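Local structure of leukocyte-associated immunoglobulin-like receptor 1 (4ESK) at residues V29-D34 with K60-F65. The protein is an inhibitory immune receptor, represented here by its extracellular Ig-like domain, that restrains the cytolytic function of natural killer cells, B cells and T cells. Sequence-based numbering, arbitrary orientation. Where two conformers were deposited one is given.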
loop_
_atom_site.group_PDB
_atom_site.type_symbol
_atom_site.label_atom_id
_atom_site.label_comp_id
_atom_site.label_asym_id
_atom_site.label_seq_id
_atom_site.Cartn_x
_atom_site.Cartn_y
_atom_site.Cartn_z
ATOM N N VAL A 29 -0.054 2.925 3.397
ATOM C CA VAL A 29 1.159 3.695 3.629
ATOM C C VAL A 29 2.270 2.870 2.991
ATOM O O VAL A 29 2.622 1.812 3.495
ATOM C CB VAL A 29 1.444 3.949 5.125
ATOM C CG1 VAL A 29 2.761 4.691 5.330
ATOM C CG2 VAL A 29 0.305 4.734 5.795
ATOM N N CYS A 30 2.778 3.340 1.863
ATOM C CA CYS A 30 3.973 2.764 1.248
ATOM C C CYS A 30 5.150 3.444 1.899
ATOM O O CYS A 30 5.100 4.645 2.209
ATOM C CB CYS A 30 3.978 3.033 -0.258
ATOM S SG CYS A 30 2.628 2.272 -1.166
ATOM N N SER A 31 6.231 2.715 2.123
ATOM C CA SER A 31 7.407 3.291 2.773
ATOM C C SER A 31 8.668 2.707 2.134
ATOM O O SER A 31 8.656 1.570 1.673
ATOM C CB SER A 31 7.356 3.005 4.280
ATOM O OG SER A 31 8.467 3.547 4.978
ATOM N N TYR A 32 9.751 3.472 2.108
ATOM C CA TYR A 32 11.009 2.908 1.664
ATOM C C TYR A 32 12.120 3.515 2.483
ATOM O O TYR A 32 12.567 4.609 2.201
ATOM C CB TYR A 32 11.227 3.123 0.173
ATOM C CG TYR A 32 12.179 2.148 -0.481
ATOM C CD1 TYR A 32 13.025 1.313 0.267
ATOM C CD2 TYR A 32 12.237 2.049 -1.866
ATOM C CE1 TYR A 32 13.855 0.411 -0.355
ATOM C CE2 TYR A 32 13.076 1.157 -2.495
ATOM C CZ TYR A 32 13.894 0.347 -1.740
ATOM O OH TYR A 32 14.724 -0.557 -2.360
ATOM N N SER A 33 12.530 2.775 3.503
ATOM C CA SER A 33 13.651 3.138 4.353
ATOM C C SER A 33 14.936 3.134 3.536
ATOM O O SER A 33 15.193 2.233 2.726
ATOM C CB SER A 33 13.796 2.138 5.499
ATOM O OG SER A 33 14.275 0.894 5.002
ATOM N N ASP A 34 15.773 4.112 3.779
ATOM C CA ASP A 34 17.152 4.053 3.293
ATOM C C ASP A 34 17.262 4.543 1.854
ATOM O O ASP A 34 18.167 5.314 1.562
ATOM C CB ASP A 34 17.781 2.636 3.413
ATOM C CG ASP A 34 17.716 2.063 4.830
ATOM O OD1 ASP A 34 18.154 2.781 5.759
ATOM O OD2 ASP A 34 17.240 0.897 5.019
ATOM N N LYS A 60 9.742 13.049 2.892
ATOM C CA LYS A 60 9.411 11.942 3.795
ATOM C C LYS A 60 9.507 10.654 3.053
ATOM O O LYS A 60 9.455 10.646 1.820
ATOM C CB LYS A 60 8.073 12.110 4.528
ATOM C CG LYS A 60 6.823 12.306 3.711
ATOM C CD LYS A 60 5.612 12.391 4.651
ATOM C CE LYS A 60 4.289 12.478 3.909
ATOM N NZ LYS A 60 3.643 11.148 3.663
ATOM N N THR A 61 9.696 9.577 3.802
ATOM C CA THR A 61 9.958 8.267 3.227
ATOM C C THR A 61 8.682 7.424 3.153
ATOM O O THR A 61 8.741 6.248 2.803
ATOM C CB THR A 61 11.065 7.527 3.998
ATOM O OG1 THR A 61 10.759 7.478 5.399
ATOM C CG2 THR A 61 12.426 8.228 3.802
ATOM N N GLU A 62 7.546 8.016 3.519
ATOM C CA GLU A 62 6.255 7.364 3.386
ATOM C C GLU A 62 5.428 8.078 2.322
ATOM O O GLU A 62 5.473 9.298 2.203
ATOM C CB GLU A 62 5.480 7.386 4.721
ATOM C CG GLU A 62 6.098 6.533 5.816
ATOM C CD GLU A 62 7.498 6.973 6.247
ATOM O OE1 GLU A 62 7.671 8.110 6.731
ATOM O OE2 GLU A 62 8.442 6.184 6.085
ATOM N N ASP A 63 4.644 7.303 1.595
ATOM C CA ASP A 63 3.770 7.793 0.522
ATOM C C ASP A 63 2.410 7.133 0.723
ATOM O O ASP A 63 2.309 5.905 0.703
ATOM C CB ASP A 63 4.360 7.374 -0.811
ATOM C CG ASP A 63 5.711 7.989 -1.061
ATOM O OD1 ASP A 63 6.726 7.326 -0.756
ATOM O OD2 ASP A 63 5.770 9.151 -1.518
ATOM N N GLU A 64 1.379 7.941 0.942
ATOM C CA GLU A 64 0.085 7.418 1.336
ATOM C C GLU A 64 -0.924 7.484 0.215
ATOM O O GLU A 64 -0.928 8.438 -0.567
ATOM C CB GLU A 64 -0.481 8.225 2.481
ATOM C CG GLU A 64 0.291 8.117 3.762
ATOM C CD GLU A 64 -0.484 8.665 4.936
ATOM O OE1 GLU A 64 -1.709 8.889 4.807
ATOM O OE2 GLU A 64 0.147 8.888 5.982
ATOM N N PHE A 65 -1.794 6.486 0.173
ATOM C CA PHE A 65 -2.906 6.437 -0.769
ATOM C C PHE A 65 -4.175 6.237 0.055
ATOM O O PHE A 65 -4.299 5.232 0.740
ATOM C CB PHE A 65 -2.733 5.261 -1.721
ATOM C CG PHE A 65 -1.532 5.359 -2.626
ATOM C CD1 PHE A 65 -1.659 5.884 -3.884
ATOM C CD2 PHE A 65 -0.291 4.885 -2.230
ATOM C CE1 PHE A 65 -0.567 5.978 -4.733
ATOM C CE2 PHE A 65 0.813 4.978 -3.069
ATOM C CZ PHE A 65 0.669 5.511 -4.332
#
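Val-29, Cys-30 and Ser-31 pair with Glu-64, Asp-63 and Glu-62 as adjacent antiparallel strands, joining strand 26-31 to strand 62-67 in the smaller sheet of this Ig-like domain. Their short axes run at 156°, and the hydrogen-bonded pair at the centre fixes the register: Cys-30 N reaches Asp-63 O at 2.9 Å, and Asp-63 N returns to Cys-30 O. Beyond the strand ends, Tyr-32 N continues the ladder to Thr-61 O at 3.0 Å.

On the face carrying Val-29, Ser-31, Glu-62 and Glu-64, one carboxylate oxygen, Glu-62 OE2, accepts two hydroxyls, one from across the contact and one from the residue before it. In the conformer described here, Ser-31 OG donates to the anti lone pair of Glu-62 OE2 at 2.9 Å. Thr-61 OG1 reaches Glu-62 OE2 from the syn side, somewhat out of the carboxylate plane, at 2.7 Å. The bend of Glu-62 at chi2 (63°) turns the carboxylate toward these hydroxyls. Val-29 touches both glutamates, CG1 meeting Glu-62 CG at 3.8 Å and CG2 resting alongside Glu-64 CG. An alanine in place of Glu-62 would probably leave the Thr-61 hydroxyl, and that of Ser-31 in this conformer, without their shared acceptor and take from Val-29 CG1 its contact with the CG methylene.

The other face turns inward. Cys-30 SG, disulfide-bonded to Cys-80, lies 3.8 Å from Phe-65 CE2; seen from the ring centroid it stands 74° off the normal, a sulfur-aromatic contact at the ring edge. Buried Asp-63 is satisfied by His-36 and Tyr-82 at OD1 and by the Glu-57 amide at OD2. Cys-30 and Phe-65 also touch Val-42 and Leu-44, respectively, on strand 41-46 of the facing sheet, and the disulfide pinning the two sheets together is the hallmark of the immunoglobulin beta-sandwich.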